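Local structure of glycoprotein (Chandipura virus, 5MDM) at residues S52-F57 with P131-V136; N84-R89 with S164-P169; G340-E345 with G383-W388; D359-W364 with I372-L377; G35-S40 with V189-T194. The protein probably attaches the virus to host receptors and, after uptake into acidic endosomes, changes conformation to drive fusion of the viral and endosomal membranes. All blocks are in the same frame, centred on the assembly; numbering follows the deposited sequence.

A fusion glycoprotein that must rearrange illustrates how one elongated chain is built from separately packed blocks. Contacts 1 and 2, with centres 15 Å apart, reach the same sheet, whose strand 56-69 pairs with both 77-85 and 165-169: Phe57 N lies 2.9 Å from Ile168 O, a probable hydrogen bond, and Trp167 NE1 lies 3.0 Å from His132 O. Contact 2 adjoins His60 and His162, which probably act as pH sensors in the pre-fusion state. Across the chain's centre lie contacts 3 and 4, whose centres are 11 Å apart; Tyr384 meets Trp364, and Leu377 packs on Phe386. Contact 5 belongs to another sheet, its centre about 44 Å from that of contact 1 and 31 Å from that of contact 4, and touches neither.

Contact 1 (S52-F57 with P131-V136)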
# COMPACT_ATOMS: atom_id res chain seq x y z
N SER A 52 -17.32 -7.73 -7.76
CA SER A 52 -18.67 -8.26 -7.56
C SER A 52 -19.60 -7.91 -8.72
O SER A 52 -20.63 -8.56 -8.92
CB SER A 52 -19.24 -7.77 -6.24
OG SER A 52 -19.22 -6.36 -6.16
N LYS A 53 -19.25 -6.87 -9.48
CA LYS A 53 -20.05 -6.47 -10.63
C LYS A 53 -19.98 -7.49 -11.76
O LYS A 53 -20.67 -7.35 -12.77
CB LYS A 53 -19.62 -5.09 -11.14
CG LYS A 53 -20.23 -3.93 -10.36
CD LYS A 53 -20.09 -2.63 -11.12
CE LYS A 53 -20.95 -1.55 -10.50
NZ LYS A 53 -20.88 -0.27 -11.27
N SER A 54 -19.16 -8.52 -11.60
CA SER A 54 -19.07 -9.59 -12.58
C SER A 54 -19.16 -10.97 -11.93
O SER A 54 -18.66 -11.96 -12.47
CB SER A 54 -17.79 -9.46 -13.41
OG SER A 54 -16.64 -9.48 -12.59
N ASP A 55 -19.80 -11.02 -10.77
CA ASP A 55 -20.11 -12.29 -10.13
C ASP A 55 -21.15 -12.99 -10.98
O ASP A 55 -22.05 -12.35 -11.53
CB ASP A 55 -20.66 -12.08 -8.72
CG ASP A 55 -19.57 -11.84 -7.69
OD1 ASP A 55 -18.39 -12.12 -8.00
OD2 ASP A 55 -19.90 -11.38 -6.57
N GLY A 56 -21.03 -14.31 -11.09
CA GLY A 56 -21.95 -15.05 -11.92
C GLY A 56 -22.33 -16.41 -11.39
O GLY A 56 -21.94 -16.81 -10.29
N PHE A 57 -23.11 -17.12 -12.19
CA PHE A 57 -23.55 -18.46 -11.87
C PHE A 57 -23.49 -19.31 -13.12
O PHE A 57 -23.92 -18.87 -14.19
CB PHE A 57 -24.98 -18.44 -11.33
CG PHE A 57 -25.13 -17.69 -10.05
CD1 PHE A 57 -25.71 -16.43 -10.03
CD2 PHE A 57 -24.69 -18.24 -8.86
CE1 PHE A 57 -25.85 -15.75 -8.84
CE2 PHE A 57 -24.83 -17.56 -7.67
CZ PHE A 57 -25.41 -16.31 -7.66
N PRO A 131 -21.73 -21.11 -8.67
CA PRO A 131 -21.25 -19.73 -8.72
C PRO A 131 -19.88 -19.61 -9.38
O PRO A 131 -18.91 -20.19 -8.90
CB PRO A 131 -21.17 -19.34 -7.24
CG PRO A 131 -22.18 -20.19 -6.57
CD PRO A 131 -22.16 -21.50 -7.31
N HIS A 132 -19.82 -18.86 -10.48
CA HIS A 132 -18.58 -18.68 -11.24
C HIS A 132 -18.36 -17.21 -11.60
O HIS A 132 -19.19 -16.58 -12.27
CB HIS A 132 -18.61 -19.54 -12.51
CG HIS A 132 -17.45 -19.31 -13.42
ND1 HIS A 132 -16.16 -19.15 -12.96
CD2 HIS A 132 -17.38 -19.21 -14.77
CE1 HIS A 132 -15.35 -18.96 -13.99
NE2 HIS A 132 -16.06 -19.00 -15.10
N HIS A 133 -17.24 -16.65 -11.16
CA HIS A 133 -16.91 -15.26 -11.43
C HIS A 133 -16.15 -15.10 -12.75
O HIS A 133 -15.23 -15.86 -13.04
CB HIS A 133 -16.08 -14.68 -10.27
CG HIS A 133 -15.60 -13.29 -10.50
ND1 HIS A 133 -14.43 -13.01 -11.19
CD2 HIS A 133 -16.10 -12.09 -10.12
CE1 HIS A 133 -14.25 -11.71 -11.24
NE2 HIS A 133 -15.25 -11.12 -10.59
N VAL A 134 -16.55 -14.11 -13.54
CA VAL A 134 -15.91 -13.86 -14.83
C VAL A 134 -15.36 -12.44 -14.91
O VAL A 134 -15.66 -11.60 -14.07
CB VAL A 134 -16.88 -14.09 -16.01
CG1 VAL A 134 -17.63 -15.39 -15.83
CG2 VAL A 134 -17.86 -12.93 -16.13
N GLY A 135 -14.56 -12.17 -15.93
CA GLY A 135 -13.97 -10.86 -16.11
C GLY A 135 -14.84 -9.95 -16.96
O GLY A 135 -15.86 -10.39 -17.49
N VAL A 136 -14.43 -8.69 -17.09
CA VAL A 136 -15.18 -7.71 -17.87
C VAL A 136 -14.26 -6.91 -18.78
O VAL A 136 -13.21 -6.44 -18.34
CB VAL A 136 -15.92 -6.71 -16.94
CG1 VAL A 136 -16.53 -5.57 -17.74
CG2 VAL A 136 -16.99 -7.40 -16.13
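Ser54 and Val134 meet through both backbone and side chain where residues 52-57 run against residues 131-136. Val134 N donates to Ser54 O at 3.2 Å, nearly straight at 169°. With the Ser54 hydroxyl placed between backbone N and carbonyl carbon (chi1 58°), OG lies 2.8 Å from Val134 O; Pro51 O is another acceptor within its reach, and His133 NE2 is 2.9 Å from the same OG. On the same serine, CB touches Val136 CG2 at 3.5 Å. Further along, His132 N donates to Gly56 O at 3.0 Å. Beside these two backbone bonds Asp55 presents OD1 to the edge of the His133 imidazole, 3.1 Å from CD2 and in the ring plane, with carboxylate and ring planes 74° apart. At the far end the Phe57 ring meets Pro131 obliquely, its CE2 3.9 Å from Pro131 CG.

The second shell holds this juxtaposition in place. Trp143 packs on Ser54, Val134 and Val136, Trp167 NE1 donates to His132 O, and Leu96 and Lys100 of helix 89-101 back Phe57. Val134 is itself a site of interaction with host vimentin, so the contact places that site next to the start of strand 56-69. Chemically, backbone bonds align the two segments, while the nearby Asp55 carboxylate would be expected to stabilise a protonated His133 if one forms.

Contact 2 (N84-R89 with S164-P169)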
# COMPACT_ATOMS: atom_id res chain seq x y z
N ASN A 84 -27.09 -34.56 -20.18
CA ASN A 84 -26.82 -33.13 -20.16
C ASN A 84 -27.56 -32.42 -21.29
O ASN A 84 -27.47 -32.82 -22.45
CB ASN A 84 -25.32 -32.86 -20.28
CG ASN A 84 -24.55 -33.25 -19.04
OD1 ASN A 84 -25.11 -33.30 -17.94
ND2 ASN A 84 -23.27 -33.53 -19.20
N ILE A 85 -28.31 -31.38 -20.94
CA ILE A 85 -28.99 -30.56 -21.94
C ILE A 85 -28.76 -29.08 -21.68
O ILE A 85 -28.40 -28.69 -20.57
CB ILE A 85 -30.52 -30.83 -21.98
CG1 ILE A 85 -31.17 -30.41 -20.66
CG2 ILE A 85 -30.80 -32.29 -22.29
CD1 ILE A 85 -32.67 -30.50 -20.68
N LYS A 86 -28.96 -28.25 -22.70
CA LYS A 86 -28.81 -26.81 -22.53
C LYS A 86 -30.07 -26.23 -21.92
O LYS A 86 -31.17 -26.42 -22.44
CB LYS A 86 -28.50 -26.13 -23.86
CG LYS A 86 -28.28 -24.63 -23.73
CD LYS A 86 -27.86 -24.01 -25.05
CE LYS A 86 -27.68 -22.52 -24.90
NZ LYS A 86 -27.24 -21.89 -26.17
N PRO A 87 -29.92 -25.51 -20.80
CA PRO A 87 -31.06 -24.93 -20.09
C PRO A 87 -31.66 -23.76 -20.85
O PRO A 87 -30.95 -23.07 -21.58
CB PRO A 87 -30.44 -24.43 -18.78
CG PRO A 87 -29.02 -24.15 -19.13
CD PRO A 87 -28.64 -25.19 -20.14
N THR A 88 -32.96 -23.55 -20.68
CA THR A 88 -33.60 -22.36 -21.21
C THR A 88 -33.31 -21.22 -20.25
O THR A 88 -32.79 -21.44 -19.16
CB THR A 88 -35.13 -22.53 -21.32
OG1 THR A 88 -35.72 -22.47 -20.02
CG2 THR A 88 -35.47 -23.87 -21.97
N ARG A 89 -33.64 -20.00 -20.65
CA ARG A 89 -33.45 -18.85 -19.78
C ARG A 89 -34.38 -18.95 -18.57
O ARG A 89 -34.01 -18.59 -17.45
CB ARG A 89 -33.67 -17.55 -20.54
CG ARG A 89 -32.68 -17.32 -21.67
CD ARG A 89 -32.88 -15.97 -22.33
NE ARG A 89 -31.74 -15.61 -23.17
CZ ARG A 89 -31.57 -14.42 -23.74
NH1 ARG A 89 -32.47 -13.46 -23.55
NH2 ARG A 89 -30.51 -14.18 -24.49
N SER A 164 -23.92 -28.52 -21.51
CA SER A 164 -24.78 -28.62 -20.34
C SER A 164 -25.02 -27.29 -19.62
O SER A 164 -26.11 -27.04 -19.12
CB SER A 164 -24.22 -29.65 -19.35
OG SER A 164 -22.90 -29.32 -18.96
N SER A 165 -24.00 -26.44 -19.57
CA SER A 165 -24.06 -25.23 -18.75
C SER A 165 -24.09 -23.92 -19.53
O SER A 165 -23.54 -23.81 -20.62
CB SER A 165 -22.89 -25.20 -17.76
OG SER A 165 -23.01 -26.23 -16.79
N VAL A 166 -24.75 -22.92 -18.94
CA VAL A 166 -24.66 -21.54 -19.43
C VAL A 166 -24.22 -20.64 -18.27
O VAL A 166 -23.98 -21.11 -17.16
CB VAL A 166 -25.99 -21.03 -20.02
CG1 VAL A 166 -26.45 -21.92 -21.16
CG2 VAL A 166 -27.05 -20.92 -18.94
N TRP A 167 -24.13 -19.34 -18.53
CA TRP A 167 -23.70 -18.40 -17.49
C TRP A 167 -24.67 -17.23 -17.31
O TRP A 167 -25.04 -16.56 -18.28
CB TRP A 167 -22.30 -17.87 -17.78
CG TRP A 167 -21.76 -16.99 -16.68
CD1 TRP A 167 -21.15 -17.40 -15.54
CD2 TRP A 167 -21.80 -15.56 -16.63
NE1 TRP A 167 -20.79 -16.32 -14.77
CE2 TRP A 167 -21.18 -15.17 -15.42
CE3 TRP A 167 -22.29 -14.57 -17.48
CZ2 TRP A 167 -21.04 -13.84 -15.05
CZ3 TRP A 167 -22.14 -13.25 -17.11
CH2 TRP A 167 -21.53 -12.89 -15.91
N ILE A 168 -25.07 -16.99 -16.07
CA ILE A 168 -25.95 -15.88 -15.75
C ILE A 168 -25.24 -14.92 -14.81
O ILE A 168 -24.70 -15.34 -13.79
CB ILE A 168 -27.23 -16.37 -15.05
CG1 ILE A 168 -27.76 -17.64 -15.72
CG2 ILE A 168 -28.29 -15.28 -15.06
CD1 ILE A 168 -28.15 -17.43 -17.17
N PRO A 169 -25.22 -13.63 -15.16
CA PRO A 169 -24.65 -12.64 -14.23
C PRO A 169 -25.53 -12.52 -13.00
O PRO A 169 -26.76 -12.52 -13.12
CB PRO A 169 -24.69 -11.35 -15.04
CG PRO A 169 -25.78 -11.55 -16.03
CD PRO A 169 -25.72 -13.00 -16.39
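Asn84 opens the contact by laying CB beside Ser164 CB, 3.5 Å away, with its amide carbon following alongside. At Ile85 the neighbour is a carbonyl: Ile85 O and Ser164 O come within 3.2 Å as two acceptors, and no hydrogen bond joins the segments. Both residues bond instead to the backbone of Ala61, at which strand 56-69 passes from one partner to the other. Lys86 runs fully extended, its first torsion trans (chi1 -177°), which carries CE across Val166 to 4.0 Å from CG1 and lets NZ form a salt bridge with Asp159. Pro87 then turns its ring inward, with CD 3.3 Å from Ser164 O and CG 3.8 Å from Val166 CG2; Cys92 of helix 89-101 also packs on both Pro87 and Val166. The segments are thus held by apolar packing and third parties. Because Ser164 OG makes a weak bond to His60, a probable prefusion pH sensor, protonation there could be felt at this junction.

Contact 3 (G340-E345 with G383-W388); sequences GPVLKE and GYKFPW
Three aromatic rings of residues 383-388 meet residues 340-345 with their edges. Tyr384 directs CE1 at Lys344 O, 3.1 Å away near the ring plane, while its ring also meets that of Trp364. Phe386 receives a methyl at its rim, Leu343 CD1 lying in plane 3.8 Å from CE2. Trp388 runs side by side with Pro341, pointing the same way, and brings CE3 to 3.6 Å from Pro341 CB; its CG stands anti to the backbone N (chi1 -176°), which sets the indole alongside the proline.

The backbones pair in a short antiparallel ladder. Leu343 and Tyr384 form a hydrogen-bonded pair, Leu343 N to Tyr384 O at 2.7 Å and Tyr384 N to Leu343 O also at 2.7 Å. Phe386 N extends it to Pro341 O at 3.0 Å. This makes strand 342-343 the outer member of a five-strand sheet, beside 383-385. Leu2 of strand 2-7 packs on Pro341 and Trp388, and Trp388 also meets Pro341 of the second subunit. Residues 383-388 lie in a region assigned to trimerisation by similarity. The chemistry implies a division of labour: main-chain bonds fix the register, while ring edges of Phe386 and Trp388 meet aliphatic groups and that of Tyr384 meets a carbonyl.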
# COMPACT_ATOMS: atom_id res chain seq x y z
N GLY A 340 15.29 14.61 -12.09
CA GLY A 340 15.48 14.19 -10.71
C GLY A 340 15.52 15.37 -9.76
O GLY A 340 15.64 16.52 -10.21
N PRO A 341 15.44 15.11 -8.45
CA PRO A 341 15.44 16.18 -7.43
C PRO A 341 16.73 16.98 -7.47
O PRO A 341 16.74 18.15 -7.08
CB PRO A 341 15.32 15.41 -6.11
CG PRO A 341 15.75 14.03 -6.42
CD PRO A 341 15.35 13.78 -7.84
N VAL A 342 17.80 16.35 -7.93
CA VAL A 342 19.06 17.05 -8.16
C VAL A 342 19.48 16.83 -9.62
O VAL A 342 19.40 15.72 -10.13
CB VAL A 342 20.15 16.58 -7.18
CG1 VAL A 342 20.02 15.08 -6.91
CG2 VAL A 342 21.54 16.96 -7.67
N LEU A 343 19.90 17.91 -10.28
CA LEU A 343 20.15 17.87 -11.73
C LEU A 343 21.55 18.34 -12.10
O LEU A 343 22.18 19.09 -11.35
CB LEU A 343 19.13 18.76 -12.45
CG LEU A 343 17.65 18.47 -12.21
CD1 LEU A 343 16.81 19.65 -12.65
CD2 LEU A 343 17.24 17.20 -12.94
N LYS A 344 22.04 17.90 -13.26
CA LYS A 344 23.34 18.33 -13.76
C LYS A 344 23.25 19.71 -14.43
O LYS A 344 24.07 20.59 -14.15
CB LYS A 344 23.92 17.32 -14.76
CG LYS A 344 24.35 16.00 -14.14
CD LYS A 344 25.49 15.37 -14.93
CE LYS A 344 26.75 16.24 -14.87
NZ LYS A 344 27.81 15.78 -15.81
N GLU A 345 22.27 19.88 -15.30
CA GLU A 345 22.02 21.15 -15.97
C GLU A 345 20.63 21.66 -15.61
O GLU A 345 19.72 20.86 -15.35
CB GLU A 345 22.17 20.98 -17.49
CG GLU A 345 23.56 20.57 -17.93
CD GLU A 345 23.70 20.49 -19.44
OE1 GLU A 345 24.84 20.32 -19.93
OE2 GLU A 345 22.67 20.60 -20.15
N GLY A 383 25.35 20.06 -8.22
CA GLY A 383 24.33 20.19 -9.24
C GLY A 383 23.27 21.22 -8.91
O GLY A 383 23.51 22.16 -8.15
N TYR A 384 22.09 21.05 -9.50
CA TYR A 384 20.97 21.94 -9.25
C TYR A 384 19.94 21.22 -8.39
O TYR A 384 19.48 20.13 -8.73
CB TYR A 384 20.35 22.41 -10.56
CG TYR A 384 21.30 23.22 -11.41
CD1 TYR A 384 22.11 22.62 -12.36
CD2 TYR A 384 21.39 24.60 -11.26
CE1 TYR A 384 22.98 23.36 -13.13
CE2 TYR A 384 22.26 25.35 -12.03
CZ TYR A 384 23.05 24.73 -12.96
OH TYR A 384 23.92 25.48 -13.73
N LYS A 385 19.58 21.84 -7.26
CA LYS A 385 18.73 21.19 -6.27
C LYS A 385 17.35 21.84 -6.09
O LYS A 385 17.24 23.06 -5.86
CB LYS A 385 19.44 21.10 -4.92
CG LYS A 385 20.78 20.38 -4.97
CD LYS A 385 21.39 20.23 -3.58
CE LYS A 385 22.71 19.47 -3.61
NZ LYS A 385 23.78 20.21 -4.33
N PHE A 386 16.32 21.01 -6.21
CA PHE A 386 14.96 21.37 -5.84
C PHE A 386 14.67 20.70 -4.50
O PHE A 386 15.13 19.59 -4.24
CB PHE A 386 13.95 20.84 -6.87
CG PHE A 386 13.91 21.61 -8.16
CD1 PHE A 386 13.20 22.79 -8.25
CD2 PHE A 386 14.58 21.14 -9.28
CE1 PHE A 386 13.15 23.50 -9.44
CE2 PHE A 386 14.54 21.84 -10.47
CZ PHE A 386 13.83 23.03 -10.55
N PRO A 387 13.89 21.38 -3.65
CA PRO A 387 13.38 20.75 -2.43
C PRO A 387 12.36 19.69 -2.80
O PRO A 387 11.51 19.93 -3.66
CB PRO A 387 12.70 21.91 -1.71
CG PRO A 387 12.31 22.83 -2.80
CD PRO A 387 13.42 22.77 -3.79
N TRP A 388 12.43 18.53 -2.16
CA TRP A 388 11.64 17.38 -2.58
C TRP A 388 10.13 17.62 -2.59
O TRP A 388 9.40 16.94 -3.32
CB TRP A 388 11.96 16.17 -1.70
CG TRP A 388 11.25 14.93 -2.14
CD1 TRP A 388 10.31 14.22 -1.45
CD2 TRP A 388 11.40 14.27 -3.40
NE1 TRP A 388 9.88 13.15 -2.19
CE2 TRP A 388 10.54 13.16 -3.40
CE3 TRP A 388 12.20 14.50 -4.53
CZ2 TRP A 388 10.44 12.28 -4.48
CZ3 TRP A 388 12.10 13.64 -5.60
CH2 TRP A 388 11.23 12.54 -5.57

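Contact 4 (D359-W364 with I372-L377)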
# COMPACT_ATOMS: atom_id res chain seq x y z
N ASP A 359 16.16 24.85 -21.34
CA ASP A 359 16.57 25.68 -20.22
C ASP A 359 15.32 26.24 -19.55
O ASP A 359 14.48 26.85 -20.20
CB ASP A 359 17.46 26.83 -20.70
CG ASP A 359 18.93 26.45 -20.77
OD1 ASP A 359 19.33 25.47 -20.10
OD2 ASP A 359 19.68 27.13 -21.49
N ILE A 360 15.21 26.02 -18.24
CA ILE A 360 14.02 26.44 -17.51
C ILE A 360 14.28 27.66 -16.63
O ILE A 360 13.36 28.44 -16.36
CB ILE A 360 13.44 25.29 -16.67
CG1 ILE A 360 14.39 24.91 -15.53
CG2 ILE A 360 13.18 24.08 -17.55
CD1 ILE A 360 13.91 23.74 -14.70
N TRP A 361 15.52 27.82 -16.19
CA TRP A 361 15.93 29.00 -15.43
C TRP A 361 17.43 29.27 -15.59
O TRP A 361 18.24 28.35 -15.49
CB TRP A 361 15.59 28.85 -13.95
CG TRP A 361 15.81 30.12 -13.19
CD1 TRP A 361 16.89 30.43 -12.41
CD2 TRP A 361 14.95 31.26 -13.16
NE1 TRP A 361 16.75 31.69 -11.89
CE2 TRP A 361 15.57 32.22 -12.34
CE3 TRP A 361 13.72 31.56 -13.74
CZ2 TRP A 361 14.98 33.46 -12.08
CZ3 TRP A 361 13.14 32.79 -13.49
CH2 TRP A 361 13.78 33.73 -12.67
N THR A 362 17.78 30.53 -15.83
CA THR A 362 19.17 30.89 -16.09
C THR A 362 19.59 32.18 -15.41
O THR A 362 20.73 32.63 -15.57
CB THR A 362 19.42 31.03 -17.59
OG1 THR A 362 20.79 31.39 -17.81
CG2 THR A 362 18.54 32.12 -18.17
N GLN A 363 18.68 32.78 -14.65
CA GLN A 363 18.95 34.05 -13.97
C GLN A 363 19.32 33.82 -12.51
O GLN A 363 18.49 33.95 -11.62
CB GLN A 363 17.71 34.95 -14.08
CG GLN A 363 17.87 36.34 -13.47
CD GLN A 363 16.54 37.06 -13.37
OE1 GLN A 363 15.49 36.50 -13.70
NE2 GLN A 363 16.58 38.31 -12.92
N TRP A 364 20.58 33.46 -12.27
CA TRP A 364 21.02 33.06 -10.94
C TRP A 364 21.55 34.23 -10.11
O TRP A 364 22.28 35.09 -10.61
CB TRP A 364 22.08 31.97 -11.05
CG TRP A 364 21.61 30.81 -11.86
CD1 TRP A 364 21.82 30.60 -13.19
CD2 TRP A 364 20.83 29.71 -11.39
NE1 TRP A 364 21.22 29.42 -13.58
CE2 TRP A 364 20.61 28.86 -12.49
CE3 TRP A 364 20.30 29.35 -10.15
CZ2 TRP A 364 19.88 27.68 -12.39
CZ3 TRP A 364 19.58 28.18 -10.05
CH2 TRP A 364 19.37 27.36 -11.16
N ILE A 372 21.41 31.13 -6.21
CA ILE A 372 20.04 30.74 -5.92
C ILE A 372 19.09 31.30 -6.97
O ILE A 372 19.37 32.33 -7.60
CB ILE A 372 19.60 31.20 -4.51
CG1 ILE A 372 18.53 30.28 -3.94
CG2 ILE A 372 19.12 32.65 -4.53
CD1 ILE A 372 18.09 30.66 -2.55
N GLY A 373 17.97 30.60 -7.17
CA GLY A 373 16.98 31.01 -8.15
C GLY A 373 15.62 31.22 -7.51
O GLY A 373 15.53 31.57 -6.34
N PRO A 374 14.55 31.01 -8.29
CA PRO A 374 13.19 31.22 -7.79
C PRO A 374 12.78 30.14 -6.80
O PRO A 374 13.04 28.96 -7.04
CB PRO A 374 12.34 31.14 -9.05
CG PRO A 374 13.10 30.25 -9.96
CD PRO A 374 14.56 30.50 -9.67
N ASN A 375 12.17 30.55 -5.69
CA ASN A 375 11.63 29.63 -4.70
C ASN A 375 12.66 28.64 -4.15
O ASN A 375 12.36 27.46 -3.98
CB ASN A 375 10.45 28.86 -5.28
CG ASN A 375 9.46 29.77 -5.98
OD1 ASN A 375 9.29 30.93 -5.61
ND2 ASN A 375 8.81 29.24 -7.02
N GLY A 376 13.86 29.14 -3.88
CA GLY A 376 14.91 28.34 -3.27
C GLY A 376 15.49 27.27 -4.17
O GLY A 376 15.89 26.20 -3.70
N LEU A 377 15.54 27.54 -5.46
CA LEU A 377 16.22 26.65 -6.39
C LEU A 377 17.71 26.86 -6.20
O LEU A 377 18.20 27.98 -6.31
CB LEU A 377 15.81 26.96 -7.83
CG LEU A 377 16.49 26.13 -8.92
CD1 LEU A 377 16.41 24.65 -8.60
CD2 LEU A 377 15.85 26.42 -10.27
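Gly373 and Leu377, which both approach Trp364, are first tied to each other: Gly373 N donates to Leu377 O at 2.8 Å, closing a tight turn of residues 373-377. That carbonyl oxygen also lies at the edge of the Trp364 indole, in its plane. Across the contact the turn has no hydrogen bond to residues 359-364; the two loops meet through tryptophans instead. Pro374 sets CD over the five-membered ring of Trp361, 3.3 Å from its centroid and 12° off its normal, a CH-pi contact. The opposite face carries the backbone Gln363 N, and Trp361 NE1 makes a weak bond to Gln363 O at 2.9 Å. Trp361 also offers CD1 to one face of Trp364, over the ring centre. Trp364 meets Leu377 obliquely, CH2 lying 3.8 Å from CD2.

Beyond this pair Phe6 of strand 2-7 packs on Trp361, Pro374 and Leu377, while Lys379 makes a cation-pi contact with Trp364. The loops flanking hairpin 365-372 are therefore joined by one tryptophan face, a second indole and aliphatic groups, a chemistry that relies on shape and dispersion; polar groups find partners within each loop or in neighbours such as Leu12, which bonds Gln363, and Thr320, which bonds Gly373.

Contact 5 (G35-S40 with V189-T194); sequences GLQEES and VAYDKT
Gln37 runs beside Tyr191, its CB over one face of the phenol toward the rim, 4.1 Å from the ring centroid, and the amide then folds back so that NE2 donates to Glu38 O at 3.1 Å. The tyrosine makes this possible with CG between backbone N and carbonyl carbon (chi1 61°), which brings the ring over its own strand partner. On the same side of the sheet, the Glu39 carboxylate comes to the ring edge near the tyrosine hydroxyl, but that spacing is too short in the model to interpret; OE2 is also hydrogen-bonded to Gln245 N.

Beneath the side chains, strands 36-40 and 189-192 run antiparallel. Gln37 and Tyr191 exchange two bonds, Gln37 N to Tyr191 O at 2.9 Å and Tyr191 N to Gln37 O at 3.0 Å, and Glu39 N continues to Val189 O at 2.8 Å. The other face is lighter: Ala190 CB meets Leu36 CD1 at 4.0 Å, while Glu38 goes on to a salt bridge with Lys205. Where the strand ends, Asp192 OD2 accepts from Thr194 N at 3.1 Å, forming an Asx turn.

Ile244 packs on Glu39, Val189 and Tyr191. The sheet of 36-49, 180-192, 202-205 and 212-213 is consistent with the pleckstrin-homology-like domain of vesiculovirus G. Such chemistry implies that backbone pairing holds strand 36-49, outermost in its sheet within this chain, against strand 180-192, and that a phenol shielded by an aliphatic chain fills the side facing strand 243-244.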
# COMPACT_ATOMS: atom_id res chain seq x y z
N GLY A 35 -8.23 36.88 -19.84
CA GLY A 35 -8.72 36.21 -21.02
C GLY A 35 -9.30 34.84 -20.75
O GLY A 35 -9.74 34.16 -21.68
N LEU A 36 -9.30 34.42 -19.49
CA LEU A 36 -9.76 33.08 -19.14
C LEU A 36 -11.23 33.03 -18.75
O LEU A 36 -11.71 33.84 -17.96
CB LEU A 36 -8.87 32.44 -18.07
CG LEU A 36 -7.77 31.50 -18.58
CD1 LEU A 36 -8.37 30.26 -19.21
CD2 LEU A 36 -6.85 32.19 -19.58
N GLN A 37 -11.92 32.06 -19.33
CA GLN A 37 -13.33 31.81 -19.07
C GLN A 37 -13.45 30.38 -18.57
O GLN A 37 -12.75 29.49 -19.05
CB GLN A 37 -14.13 31.98 -20.36
CG GLN A 37 -15.59 31.59 -20.25
CD GLN A 37 -16.38 32.57 -19.42
OE1 GLN A 37 -16.43 33.76 -19.72
NE2 GLN A 37 -17.00 32.07 -18.35
N GLU A 38 -14.34 30.15 -17.61
CA GLU A 38 -14.57 28.79 -17.12
C GLU A 38 -16.01 28.34 -17.34
O GLU A 38 -16.95 29.13 -17.27
CB GLU A 38 -14.21 28.68 -15.65
CG GLU A 38 -12.73 28.59 -15.38
CD GLU A 38 -12.42 28.38 -13.91
OE1 GLU A 38 -11.23 28.24 -13.56
OE2 GLU A 38 -13.37 28.35 -13.10
N GLU A 39 -16.17 27.05 -17.63
CA GLU A 39 -17.47 26.43 -17.79
C GLU A 39 -17.40 25.01 -17.26
O GLU A 39 -16.43 24.29 -17.52
CB GLU A 39 -17.90 26.41 -19.25
CG GLU A 39 -18.36 27.74 -19.81
CD GLU A 39 -18.76 27.63 -21.27
OE1 GLU A 39 -19.44 26.66 -21.64
OE2 GLU A 39 -18.38 28.53 -22.06
N SER A 40 -18.42 24.61 -16.52
CA SER A 40 -18.44 23.28 -15.92
C SER A 40 -19.54 22.41 -16.49
O SER A 40 -20.57 22.90 -16.96
CB SER A 40 -18.61 23.40 -14.40
OG SER A 40 -17.60 24.20 -13.83
N VAL A 189 -14.09 23.38 -17.39
CA VAL A 189 -13.29 23.67 -18.57
C VAL A 189 -12.82 25.12 -18.51
O VAL A 189 -13.63 26.02 -18.35
CB VAL A 189 -14.12 23.48 -19.85
CG1 VAL A 189 -13.32 23.89 -21.07
CG2 VAL A 189 -14.59 22.05 -19.98
N ALA A 190 -11.52 25.33 -18.64
CA ALA A 190 -10.97 26.68 -18.72
C ALA A 190 -10.38 26.94 -20.10
O ALA A 190 -9.63 26.12 -20.64
CB ALA A 190 -9.92 26.90 -17.65
N TYR A 191 -10.73 28.08 -20.69
CA TYR A 191 -10.28 28.37 -22.04
C TYR A 191 -10.18 29.87 -22.28
O TYR A 191 -10.78 30.66 -21.56
CB TYR A 191 -11.24 27.75 -23.05
CG TYR A 191 -12.66 28.27 -22.97
CD1 TYR A 191 -13.08 29.33 -23.75
CD2 TYR A 191 -13.58 27.67 -22.12
CE1 TYR A 191 -14.38 29.79 -23.67
CE2 TYR A 191 -14.88 28.13 -22.04
CZ TYR A 191 -15.27 29.18 -22.82
OH TYR A 191 -16.57 29.64 -22.74
N ASP A 192 -9.43 30.24 -23.31
CA ASP A 192 -9.27 31.65 -23.64
C ASP A 192 -10.58 32.22 -24.17
O ASP A 192 -11.11 31.76 -25.19
CB ASP A 192 -8.14 31.84 -24.65
CG ASP A 192 -7.65 33.27 -24.72
OD1 ASP A 192 -6.41 33.47 -24.74
OD2 ASP A 192 -8.49 34.19 -24.75
N LYS A 193 -11.11 33.21 -23.45
CA LYS A 193 -12.42 33.79 -23.73
C LYS A 193 -12.52 34.34 -25.14
O LYS A 193 -13.59 34.32 -25.76
CB LYS A 193 -12.70 34.90 -22.72
CG LYS A 193 -14.10 35.47 -22.76
CD LYS A 193 -14.18 36.78 -21.98
CE LYS A 193 -13.82 36.59 -20.52
NZ LYS A 193 -13.90 37.88 -19.77
N THR A 194 -11.40 34.84 -25.66
CA THR A 194 -11.39 35.56 -26.93
C THR A 194 -11.22 34.63 -28.13
O THR A 194 -11.92 34.77 -29.13
CB THR A 194 -10.26 36.59 -26.94
OG1 THR A 194 -9.11 36.04 -27.61
CG2 THR A 194 -9.87 36.97 -25.51